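Local coordinates for protein NAD-dependent epimerase/dehydratase (Veillonella parvula, PDB 4HNH) that binds NADP in a Rossmann-type domain and is probably an epimerase or dehydratase, its substrate not established, at residues T34-Q39 against G65-A70; R38-R43 against V54-G59; L154-N159 against D216-H221. All blocks are in the same frame, centred on the assembly; numbering follows the deposited sequence.

Interaction 1 (T34-Q39 against G65-A70). With NAP (NADP nicotinamide-adenine-dinucleotide phosphate), chain C.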
# COMPACT_ATOMS: atom_id res chain seq x y z
N THR A 34 -1.68 -11.22 9.58
CA THR A 34 -2.45 -12.13 8.76
C THR A 34 -2.21 -11.78 7.30
O THR A 34 -2.39 -10.63 6.89
CB THR A 34 -3.95 -12.06 9.12
OG1 THR A 34 -4.14 -12.51 10.47
CG2 THR A 34 -4.77 -12.96 8.19
N LEU A 35 -1.77 -12.77 6.52
CA LEU A 35 -1.42 -12.57 5.12
C LEU A 35 -2.51 -13.16 4.23
O LEU A 35 -2.95 -14.28 4.45
CB LEU A 35 -0.08 -13.26 4.80
CG LEU A 35 1.12 -12.83 5.64
CD1 LEU A 35 2.38 -13.60 5.26
CD2 LEU A 35 1.37 -11.33 5.51
N TYR A 36 -2.93 -12.40 3.23
CA TYR A 36 -3.99 -12.83 2.34
C TYR A 36 -3.60 -12.63 0.89
O TYR A 36 -3.11 -11.56 0.51
CB TYR A 36 -5.27 -12.03 2.63
CG TYR A 36 -6.44 -12.50 1.81
CD1 TYR A 36 -7.16 -13.63 2.17
CD2 TYR A 36 -6.83 -11.82 0.67
CE1 TYR A 36 -8.23 -14.07 1.43
CE2 TYR A 36 -7.91 -12.25 -0.10
CZ TYR A 36 -8.61 -13.38 0.29
OH TYR A 36 -9.69 -13.84 -0.44
N GLY A 37 -3.82 -13.65 0.06
CA GLY A 37 -3.63 -13.49 -1.37
C GLY A 37 -3.65 -14.81 -2.10
O GLY A 37 -3.88 -15.85 -1.50
N ARG A 38 -3.42 -14.76 -3.41
CA ARG A 38 -3.52 -15.96 -4.23
C ARG A 38 -2.36 -16.92 -4.02
O ARG A 38 -1.20 -16.54 -4.20
CB ARG A 38 -3.60 -15.60 -5.72
CG ARG A 38 -4.85 -14.84 -6.13
CD ARG A 38 -4.91 -14.79 -7.65
NE ARG A 38 -5.97 -13.93 -8.16
CZ ARG A 38 -5.79 -12.67 -8.55
NH1 ARG A 38 -4.58 -12.11 -8.48
NH2 ARG A 38 -6.81 -11.97 -9.01
N GLN A 39 -2.67 -18.16 -3.66
CA GLN A 39 -1.69 -19.24 -3.62
C GLN A 39 -0.49 -18.93 -2.72
O GLN A 39 0.63 -19.33 -3.02
CB GLN A 39 -1.19 -19.55 -5.04
CG GLN A 39 -2.25 -20.07 -5.99
CD GLN A 39 -2.78 -21.43 -5.58
OE1 GLN A 39 -2.02 -22.33 -5.22
NE2 GLN A 39 -4.10 -21.59 -5.65
N GLY A 65 -16.07 -14.38 1.53
CA GLY A 65 -15.95 -15.14 2.76
C GLY A 65 -14.53 -15.17 3.29
O GLY A 65 -14.29 -14.92 4.48
N LYS A 66 -13.58 -15.45 2.41
CA LYS A 66 -12.17 -15.53 2.80
C LYS A 66 -11.61 -14.16 3.20
O LYS A 66 -10.83 -14.07 4.15
CB LYS A 66 -11.33 -16.13 1.67
CG LYS A 66 -11.56 -17.62 1.46
CD LYS A 66 -11.48 -18.38 2.78
CE LYS A 66 -11.09 -19.84 2.58
NZ LYS A 66 -9.64 -19.99 2.26
N LEU A 67 -12.00 -13.11 2.48
CA LEU A 67 -11.59 -11.76 2.84
C LEU A 67 -12.07 -11.40 4.24
O LEU A 67 -11.34 -10.81 5.03
CB LEU A 67 -12.17 -10.73 1.87
CG LEU A 67 -11.33 -10.26 0.70
CD1 LEU A 67 -12.18 -9.36 -0.17
CD2 LEU A 67 -10.09 -9.54 1.20
N GLU A 68 -13.32 -11.74 4.53
CA GLU A 68 -13.90 -11.43 5.83
C GLU A 68 -13.16 -12.17 6.94
O GLU A 68 -12.90 -11.61 8.01
CB GLU A 68 -15.39 -11.77 5.86
CG GLU A 68 -16.08 -11.26 7.11
CD GLU A 68 -17.58 -11.44 7.06
OE1 GLU A 68 -18.13 -11.62 5.95
OE2 GLU A 68 -18.22 -11.41 8.13
N GLN A 69 -12.84 -13.44 6.69
CA GLN A 69 -12.03 -14.22 7.61
C GLN A 69 -10.69 -13.53 7.88
O GLN A 69 -10.27 -13.40 9.03
CB GLN A 69 -11.79 -15.62 7.05
CG GLN A 69 -10.95 -16.52 7.96
CD GLN A 69 -10.75 -17.91 7.40
OE1 GLN A 69 -11.32 -18.27 6.37
NE2 GLN A 69 -9.93 -18.71 8.07
N ALA A 70 -10.04 -13.09 6.81
CA ALA A 70 -8.73 -12.46 6.91
C ALA A 70 -8.70 -11.18 7.74
O ALA A 70 -7.69 -10.90 8.39
CB ALA A 70 -8.15 -12.20 5.51
PA NAP C . 3.02 -5.86 -6.74
O1A NAP C . 4.30 -6.62 -6.64
O2A NAP C . 2.45 -6.19 -8.08
O5B NAP C . 2.02 -6.31 -5.62
C5B NAP C . 0.64 -6.20 -5.81
C4B NAP C . -0.02 -7.41 -5.27
O4B NAP C . -1.44 -7.22 -5.22
C3B NAP C . 0.27 -8.62 -6.12
O3B NAP C . 0.97 -9.56 -5.40
C2B NAP C . -1.09 -9.09 -6.51
O2B NAP C . -1.25 -10.50 -6.45
C1B NAP C . -1.98 -8.46 -5.48
N9A NAP C . -3.31 -8.37 -6.02
C8A NAP C . -3.80 -7.42 -6.92
N7A NAP C . -5.07 -7.72 -7.20
C5A NAP C . -5.45 -8.88 -6.49
C6A NAP C . -6.65 -9.65 -6.39
N6A NAP C . -7.79 -9.30 -7.11
N1A NAP C . -6.64 -10.74 -5.61
C2A NAP C . -5.57 -11.09 -4.91
N3A NAP C . -4.42 -10.40 -4.97
C4A NAP C . -4.33 -9.31 -5.73
O3 NAP C . 3.22 -4.29 -6.65
PN NAP C . 4.19 -3.49 -5.65
O1N NAP C . 5.57 -3.33 -6.18
O2N NAP C . 4.39 -4.14 -4.32
O5D NAP C . 3.53 -2.06 -5.53
C5D NAP C . 2.30 -1.92 -4.84
C4D NAP C . 1.20 -1.32 -5.74
O4D NAP C . 1.52 -0.04 -6.19
C3D NAP C . 0.85 -2.14 -6.96
O3D NAP C . -0.49 -2.02 -7.18
C2D NAP C . 1.65 -1.47 -8.03
O2D NAP C . 1.12 -1.71 -9.28
C1D NAP C . 1.48 -0.06 -7.61
N1N NAP C . 2.54 0.87 -8.07
C2N NAP C . 3.58 0.42 -8.87
C3N NAP C . 4.57 1.30 -9.29
C7N NAP C . 5.67 0.83 -10.14
O7N NAP C . 6.62 1.55 -10.36
N7N NAP C . 5.63 -0.50 -10.70
C4N NAP C . 4.51 2.67 -8.86
C5N NAP C . 3.40 3.09 -8.01
C6N NAP C . 2.46 2.18 -7.64
P2B NAP C . -0.75 -11.52 -7.55
O1X NAP C . -1.15 -11.23 -8.99
O2X NAP C . 0.77 -11.56 -7.56
O3X NAP C . -1.27 -12.92 -7.24
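Thr34 CG2 rests 3.6 Å from Ala70 O, where strand 34-37 meets the C-terminal part of segment 65-70. Strand and helix run nearly antiparallel, at 163°, with their axes 9.3 Å apart. Tyr36 carries most of the contact. Its CG is anti to the backbone N (chi1 -176°), and this carries the ring out over the helix. Three helix residues touch the ring. Leu67 brings its CA over one face, and its CD2 lies 3.7 Å from Tyr36 CE2. Lys66 CB meets the ring edge near its plane, 3.5 Å from Tyr36 OH. Ala70 CB comes in obliquely, 3.8 Å from Tyr36 CD1. The hydroxyl bonds to the backbone O of Ser60. With an alanine in place of Tyr36, the space between Lys66, Leu67 and Ala70 would probably be left unfilled and Ser60 O would lose its hydroxyl partner. Gly37 has backbone angles at which a side chain would collide with the carbonyl O of Tyr36. Beyond the strand, Arg38 turns to NADP. The adenine lies over one face of its guanidinium, with N1A 3.5 Å above the plane, and the 2'-phosphate sits at the guanidinium edge. A helix packed on the parallel part of the sheet, whose second strand ends at the adenosine, is characteristic of the NADP-binding Rossmann fold.

Interaction 2 (R38-R43 against V54-G59). With NAP (NADP nicotinamide-adenine-dinucleotide phosphate), chain C.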
# COMPACT_ATOMS: atom_id res chain seq x y z
N ARG A 38 -3.42 -14.76 -3.41
CA ARG A 38 -3.52 -15.96 -4.23
C ARG A 38 -2.36 -16.92 -4.02
O ARG A 38 -1.20 -16.54 -4.20
CB ARG A 38 -3.60 -15.60 -5.72
CG ARG A 38 -4.85 -14.84 -6.13
CD ARG A 38 -4.91 -14.79 -7.65
NE ARG A 38 -5.97 -13.93 -8.16
CZ ARG A 38 -5.79 -12.67 -8.55
NH1 ARG A 38 -4.58 -12.11 -8.48
NH2 ARG A 38 -6.81 -11.97 -9.01
N GLN A 39 -2.67 -18.16 -3.66
CA GLN A 39 -1.69 -19.24 -3.62
C GLN A 39 -0.49 -18.93 -2.72
O GLN A 39 0.63 -19.33 -3.02
CB GLN A 39 -1.19 -19.55 -5.04
CG GLN A 39 -2.25 -20.07 -5.99
CD GLN A 39 -2.78 -21.43 -5.58
OE1 GLN A 39 -2.02 -22.33 -5.22
NE2 GLN A 39 -4.10 -21.59 -5.65
N LEU A 40 -0.72 -18.22 -1.62
CA LEU A 40 0.39 -17.81 -0.75
C LEU A 40 1.25 -18.97 -0.25
O LEU A 40 2.46 -18.82 -0.08
CB LEU A 40 -0.13 -17.04 0.47
CG LEU A 40 -0.85 -15.72 0.23
CD1 LEU A 40 -1.05 -15.03 1.58
CD2 LEU A 40 -0.03 -14.85 -0.71
N LYS A 41 0.64 -20.12 0.00
CA LYS A 41 1.37 -21.21 0.61
C LYS A 41 2.47 -21.73 -0.30
O LYS A 41 3.44 -22.33 0.17
CB LYS A 41 0.41 -22.34 1.00
CG LYS A 41 -0.59 -21.93 2.08
CD LYS A 41 -1.61 -23.04 2.32
CE LYS A 41 -2.64 -22.63 3.37
NZ LYS A 41 -2.01 -22.27 4.67
N THR A 42 2.33 -21.51 -1.60
CA THR A 42 3.34 -21.97 -2.55
C THR A 42 4.15 -20.80 -3.10
O THR A 42 4.92 -20.97 -4.05
CB THR A 42 2.72 -22.75 -3.72
OG1 THR A 42 1.69 -21.96 -4.32
CG2 THR A 42 2.12 -24.07 -3.24
N ARG A 43 3.99 -19.62 -2.51
CA ARG A 43 4.69 -18.42 -2.98
C ARG A 43 5.51 -17.72 -1.89
O ARG A 43 6.67 -17.36 -2.13
CB ARG A 43 3.69 -17.43 -3.60
CG ARG A 43 2.98 -17.96 -4.83
CD ARG A 43 1.89 -17.02 -5.23
NE ARG A 43 2.41 -15.80 -5.84
CZ ARG A 43 1.66 -14.75 -6.12
NH1 ARG A 43 0.37 -14.78 -5.82
NH2 ARG A 43 2.18 -13.67 -6.69
N VAL A 54 2.58 -15.21 12.28
CA VAL A 54 1.99 -15.14 10.94
C VAL A 54 0.85 -16.14 10.77
O VAL A 54 0.96 -17.31 11.15
CB VAL A 54 3.04 -15.38 9.82
CG1 VAL A 54 2.37 -15.64 8.47
CG2 VAL A 54 4.03 -14.22 9.72
N THR A 55 -0.25 -15.64 10.20
CA THR A 55 -1.36 -16.48 9.79
C THR A 55 -1.54 -16.31 8.29
O THR A 55 -1.53 -15.18 7.78
CB THR A 55 -2.67 -16.08 10.50
OG1 THR A 55 -2.57 -16.38 11.89
CG2 THR A 55 -3.85 -16.85 9.93
N VAL A 56 -1.68 -17.42 7.57
CA VAL A 56 -1.80 -17.38 6.12
C VAL A 56 -3.17 -17.83 5.64
O VAL A 56 -3.63 -18.92 5.98
CB VAL A 56 -0.75 -18.30 5.45
CG1 VAL A 56 -0.98 -18.35 3.96
CG2 VAL A 56 0.66 -17.82 5.76
N ILE A 57 -3.81 -16.99 4.84
CA ILE A 57 -5.09 -17.33 4.23
C ILE A 57 -4.99 -17.12 2.72
O ILE A 57 -4.57 -16.06 2.25
CB ILE A 57 -6.22 -16.46 4.79
CG1 ILE A 57 -6.37 -16.72 6.29
CG2 ILE A 57 -7.52 -16.75 4.04
CD1 ILE A 57 -7.13 -15.65 7.04
N GLU A 58 -5.38 -18.14 1.95
CA GLU A 58 -5.32 -18.05 0.50
C GLU A 58 -6.66 -17.64 -0.09
O GLU A 58 -7.72 -18.15 0.30
CB GLU A 58 -4.89 -19.39 -0.10
CG GLU A 58 -3.50 -19.84 0.34
CD GLU A 58 -3.04 -21.10 -0.38
OE1 GLU A 58 -3.84 -22.05 -0.48
OE2 GLU A 58 -1.88 -21.12 -0.84
N GLY A 59 -6.62 -16.70 -1.03
CA GLY A 59 -7.84 -16.30 -1.73
C GLY A 59 -7.62 -15.06 -2.57
O GLY A 59 -6.54 -14.47 -2.55
PA NAP C . 3.02 -5.86 -6.74
O1A NAP C . 4.30 -6.62 -6.64
O2A NAP C . 2.45 -6.19 -8.08
O5B NAP C . 2.02 -6.31 -5.62
C5B NAP C . 0.64 -6.20 -5.81
C4B NAP C . -0.02 -7.41 -5.27
O4B NAP C . -1.44 -7.22 -5.22
C3B NAP C . 0.27 -8.62 -6.12
O3B NAP C . 0.97 -9.56 -5.40
C2B NAP C . -1.09 -9.09 -6.51
O2B NAP C . -1.25 -10.50 -6.45
C1B NAP C . -1.98 -8.46 -5.48
N9A NAP C . -3.31 -8.37 -6.02
C8A NAP C . -3.80 -7.42 -6.92
N7A NAP C . -5.07 -7.72 -7.20
C5A NAP C . -5.45 -8.88 -6.49
C6A NAP C . -6.65 -9.65 -6.39
N6A NAP C . -7.79 -9.30 -7.11
N1A NAP C . -6.64 -10.74 -5.61
C2A NAP C . -5.57 -11.09 -4.91
N3A NAP C . -4.42 -10.40 -4.97
C4A NAP C . -4.33 -9.31 -5.73
O3 NAP C . 3.22 -4.29 -6.65
PN NAP C . 4.19 -3.49 -5.65
O1N NAP C . 5.57 -3.33 -6.18
O2N NAP C . 4.39 -4.14 -4.32
O5D NAP C . 3.53 -2.06 -5.53
C5D NAP C . 2.30 -1.92 -4.84
C4D NAP C . 1.20 -1.32 -5.74
O4D NAP C . 1.52 -0.04 -6.19
C3D NAP C . 0.85 -2.14 -6.96
O3D NAP C . -0.49 -2.02 -7.18
C2D NAP C . 1.65 -1.47 -8.03
O2D NAP C . 1.12 -1.71 -9.28
C1D NAP C . 1.48 -0.06 -7.61
N1N NAP C . 2.54 0.87 -8.07
C2N NAP C . 3.58 0.42 -8.87
C3N NAP C . 4.57 1.30 -9.29
C7N NAP C . 5.67 0.83 -10.14
O7N NAP C . 6.62 1.55 -10.36
N7N NAP C . 5.63 -0.50 -10.70
C4N NAP C . 4.51 2.67 -8.86
C5N NAP C . 3.40 3.09 -8.01
C6N NAP C . 2.46 2.18 -7.64
P2B NAP C . -0.75 -11.52 -7.55
O1X NAP C . -1.15 -11.23 -8.99
O2X NAP C . 0.77 -11.56 -7.56
O3X NAP C . -1.27 -12.92 -7.24
O HOH W 1 -0.74 -22.66 -2.95
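Glu58 OE2 is gripped by two donors, the backbone N of Lys41 and a water. The Lys41 N to Glu58 OE2 bond is 2.8 Å long. It reaches the oxygen on the anti side, 25° out of the carboxylate plane. The water also donates to Gln39 OE1 at 2.6 Å and accepts from Thr42 OG1. One carboxylate oxygen thus ties three residues of the loop to the end of strand 54-58. Glu58 reaches them because its chain is extended beyond CG (chi2 -174°). The Lys41 and Glu58 side chains cross at about a right angle, and Lys41 CG lies 3.6 Å from Glu58 CD. The ammonium of Lys41 passes on toward Val56, so the two opposite charges are near but not in contact. Next to this polar group Leu40 CB packs on Val56 CG1 at 3.8 Å, and Leu40 CD1 reaches Ile57 O. Leu40 also touches Leu35 on the neighbouring strand and Ala13 and Ala14. Arg43 is bent at chi3 and uses both ends of its guanidinium. NH1 bonds to Arg38 O at 2.9 Å, near the guanidinium plane, and to O3X of NADP. NH2 gives a straighter bond to O2X, 2.7 Å at 168°. The bond to Arg38 O probably fixes the rotation of the group. An arginine-bearing loop after the second strand that holds the 2'-phosphate is characteristic of NADP-binding Rossmann sites and is consistent with a preference for NADP.

Interaction 3 (L154-N159 against D216-H221). With NAP (NADP nicotinamide-adenine-dinucleotide phosphate), chain C.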
# COMPACT_ATOMS: atom_id res chain seq x y z
N LEU A 154 2.41 6.39 -4.65
CA LEU A 154 3.80 6.03 -4.87
C LEU A 154 4.27 6.44 -6.25
O LEU A 154 3.58 6.23 -7.26
CB LEU A 154 4.01 4.54 -4.69
CG LEU A 154 3.48 3.92 -3.40
CD1 LEU A 154 3.80 2.43 -3.35
CD2 LEU A 154 3.98 4.66 -2.15
N THR A 155 5.46 7.02 -6.29
CA THR A 155 6.10 7.28 -7.57
C THR A 155 6.78 6.01 -8.06
O THR A 155 6.58 4.94 -7.49
CB THR A 155 7.03 8.50 -7.49
OG1 THR A 155 7.54 8.81 -8.79
CG2 THR A 155 8.17 8.27 -6.51
N TRP A 156 7.56 6.09 -9.13
CA TRP A 156 8.09 4.87 -9.73
C TRP A 156 8.98 4.07 -8.78
O TRP A 156 9.83 4.61 -8.09
CB TRP A 156 8.86 5.20 -11.01
CG TRP A 156 7.98 5.64 -12.12
CD1 TRP A 156 7.63 6.93 -12.45
CD2 TRP A 156 7.32 4.80 -13.08
NE1 TRP A 156 6.81 6.94 -13.55
CE2 TRP A 156 6.61 5.64 -13.96
CE3 TRP A 156 7.29 3.42 -13.29
CZ2 TRP A 156 5.85 5.14 -15.03
CZ3 TRP A 156 6.55 2.92 -14.34
CH2 TRP A 156 5.84 3.78 -15.20
N LEU A 157 8.77 2.75 -8.76
CA LEU A 157 9.42 1.89 -7.77
C LEU A 157 10.66 1.17 -8.29
O LEU A 157 10.73 0.78 -9.46
CB LEU A 157 8.44 0.83 -7.26
CG LEU A 157 7.19 1.35 -6.55
CD1 LEU A 157 6.20 0.20 -6.27
CD2 LEU A 157 7.55 2.05 -5.26
N TYR A 158 11.60 0.95 -7.38
CA TYR A 158 12.75 0.09 -7.65
C TYR A 158 13.23 -0.48 -6.31
O TYR A 158 12.74 -0.07 -5.25
CB TYR A 158 13.87 0.86 -8.38
CG TYR A 158 14.60 1.88 -7.54
CD1 TYR A 158 15.90 1.65 -7.13
CD2 TYR A 158 13.99 3.06 -7.17
CE1 TYR A 158 16.58 2.58 -6.36
CE2 TYR A 158 14.64 3.99 -6.39
CZ TYR A 158 15.95 3.75 -6.01
OH TYR A 158 16.62 4.67 -5.24
N ASN A 159 14.17 -1.42 -6.35
CA ASN A 159 14.66 -2.04 -5.13
C ASN A 159 16.09 -1.64 -4.84
O ASN A 159 16.96 -1.77 -5.70
CB ASN A 159 14.56 -3.56 -5.24
CG ASN A 159 13.15 -4.05 -5.43
OD1 ASN A 159 12.21 -3.48 -4.87
ND2 ASN A 159 12.98 -5.10 -6.23
N ASP A 216 13.48 13.89 -15.10
CA ASP A 216 12.49 13.88 -16.18
C ASP A 216 11.89 12.50 -16.39
O ASP A 216 10.89 12.35 -17.09
CB ASP A 216 13.14 14.32 -17.49
CG ASP A 216 13.26 15.82 -17.61
OD1 ASP A 216 12.94 16.53 -16.63
OD2 ASP A 216 13.69 16.29 -18.69
N LYS A 217 12.53 11.49 -15.80
CA LYS A 217 12.05 10.12 -15.82
C LYS A 217 12.68 9.37 -14.66
O LYS A 217 13.77 9.72 -14.19
CB LYS A 217 12.40 9.42 -17.15
CG LYS A 217 13.89 9.26 -17.41
CD LYS A 217 14.12 8.37 -18.62
CE LYS A 217 15.60 8.08 -18.81
NZ LYS A 217 15.83 7.10 -19.90
N PRO A 218 12.00 8.32 -14.16
CA PRO A 218 12.72 7.49 -13.19
C PRO A 218 14.00 6.88 -13.76
O PRO A 218 14.05 6.55 -14.95
CB PRO A 218 11.71 6.36 -12.89
CG PRO A 218 10.88 6.27 -14.13
CD PRO A 218 10.73 7.72 -14.59
N SER A 219 15.00 6.69 -12.90
CA SER A 219 16.24 6.03 -13.32
C SER A 219 16.27 4.60 -12.82
O SER A 219 17.00 3.76 -13.36
CB SER A 219 17.47 6.79 -12.82
OG SER A 219 17.61 6.66 -11.42
N PHE A 220 15.46 4.31 -11.80
CA PHE A 220 15.38 2.97 -11.21
C PHE A 220 16.70 2.50 -10.59
O PHE A 220 16.90 1.30 -10.39
CB PHE A 220 14.90 1.95 -12.25
CG PHE A 220 13.55 2.28 -12.84
CD1 PHE A 220 12.38 2.10 -12.11
CD2 PHE A 220 13.44 2.75 -14.15
CE1 PHE A 220 11.14 2.39 -12.65
CE2 PHE A 220 12.20 3.04 -14.70
CZ PHE A 220 11.04 2.86 -13.94
N HIS A 221 17.58 3.43 -10.27
CA HIS A 221 18.79 3.13 -9.50
C HIS A 221 19.30 4.38 -8.80
O HIS A 221 18.67 5.43 -8.90
CB HIS A 221 19.89 2.49 -10.37
CG HIS A 221 20.39 3.36 -11.48
ND1 HIS A 221 19.97 4.66 -11.66
CD2 HIS A 221 21.30 3.12 -12.46
CE1 HIS A 221 20.58 5.18 -12.71
NE2 HIS A 221 21.39 4.27 -13.21
OXT HIS A 221 20.33 4.36 -8.12
PA NAP C . 3.02 -5.86 -6.74
O1A NAP C . 4.30 -6.62 -6.64
O2A NAP C . 2.45 -6.19 -8.08
O5B NAP C . 2.02 -6.31 -5.62
C5B NAP C . 0.64 -6.20 -5.81
C4B NAP C . -0.02 -7.41 -5.27
O4B NAP C . -1.44 -7.22 -5.22
C3B NAP C . 0.27 -8.62 -6.12
O3B NAP C . 0.97 -9.56 -5.40
C2B NAP C . -1.09 -9.09 -6.51
O2B NAP C . -1.25 -10.50 -6.45
C1B NAP C . -1.98 -8.46 -5.48
N9A NAP C . -3.31 -8.37 -6.02
C8A NAP C . -3.80 -7.42 -6.92
N7A NAP C . -5.07 -7.72 -7.20
C5A NAP C . -5.45 -8.88 -6.49
C6A NAP C . -6.65 -9.65 -6.39
N6A NAP C . -7.79 -9.30 -7.11
N1A NAP C . -6.64 -10.74 -5.61
C2A NAP C . -5.57 -11.09 -4.91
N3A NAP C . -4.42 -10.40 -4.97
C4A NAP C . -4.33 -9.31 -5.73
O3 NAP C . 3.22 -4.29 -6.65
PN NAP C . 4.19 -3.49 -5.65
O1N NAP C . 5.57 -3.33 -6.18
O2N NAP C . 4.39 -4.14 -4.32
O5D NAP C . 3.53 -2.06 -5.53
C5D NAP C . 2.30 -1.92 -4.84
C4D NAP C . 1.20 -1.32 -5.74
O4D NAP C . 1.52 -0.04 -6.19
C3D NAP C . 0.85 -2.14 -6.96
O3D NAP C . -0.49 -2.02 -7.18
C2D NAP C . 1.65 -1.47 -8.03
O2D NAP C . 1.12 -1.71 -9.28
C1D NAP C . 1.48 -0.06 -7.61
N1N NAP C . 2.54 0.87 -8.07
C2N NAP C . 3.58 0.42 -8.87
C3N NAP C . 4.57 1.30 -9.29
C7N NAP C . 5.67 0.83 -10.14
O7N NAP C . 6.62 1.55 -10.36
N7N NAP C . 5.63 -0.50 -10.70
C4N NAP C . 4.51 2.67 -8.86
C5N NAP C . 3.40 3.09 -8.01
C6N NAP C . 2.46 2.18 -7.64
P2B NAP C . -0.75 -11.52 -7.55
O1X NAP C . -1.15 -11.23 -8.99
O2X NAP C . 0.77 -11.56 -7.56
O3X NAP C . -1.27 -12.92 -7.24
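Phe220 enters edge-on between Trp156 and Tyr158, and these three residues have the most surface buried here. Phe220 CZ meets Trp156 CE3 at 3.8 Å. Its CD1 lies 3.4 Å from Leu157 O, so the ring edge is turned to the backbone of segment 154-159. Pro218 covers part of one face of the same ring with its CB. Phe220 has a left-handed backbone conformation, and the chain turns there into His221. Pro218 lies over one face of the Trp156 indole. Pro218 CG makes a CH-pi contact with the five-membered ring, 3.8 Å from its centroid and 20° off the normal. Pro218 fits the corner between the two rings, CG on Trp156 and CB on Phe220. The indole NE1 is bonded to Thr123, and Trp122 meets the indole edge-to-face. Tyr158 lies alongside the end of the tail. Its CG sits between the backbone N and the carbonyl carbon (chi1 71°), and its CD1 is 3.4 Å from Phe220 O. His221 N lies over one ring face, toward the rim. The hydroxyl bonds to Glu210, while the terminal carboxylate of His221 pairs with Lys163. Gln179 bonds to the backbone of Ser219, Phe220 and His221, and so ties down the tail. Behind these rings the strand faces NADP. Leu157 N gives a bond of 2.9 Å to the carboxamide O7N, nearly straight at 165°. Leu157 CG and Leu154 CB pack on the nicotinamide ring. The C-terminal tail thus backs the wall of the nicotinamide pocket, at the end of a parallel strand of the Rossmann fold.

How the interactions relate
Interactions 1 and 2 are neighbours, with centres about 8 Å apart. They share Arg38 and Gln39, and strands 32-37 and 54-58 pair in the sheet through Leu35 with Thr55 and Ile57. Helix 64-71 follows strand 54-58 in the chain, so the two contacts share one region running from strand 32-37 to helix 64-71. Interaction 3 comes later in the chain. Its centre is about 30 Å from that of interaction 1 and about 29 Å from that of interaction 2, yet strand 148-158 belongs to the same mixed sheet. All three touch NADP. Interactions 1 and 2 reach its adenosine and 2'-phosphate, and interaction 3 its nicotinamide, so the cofactor spans the distance between them.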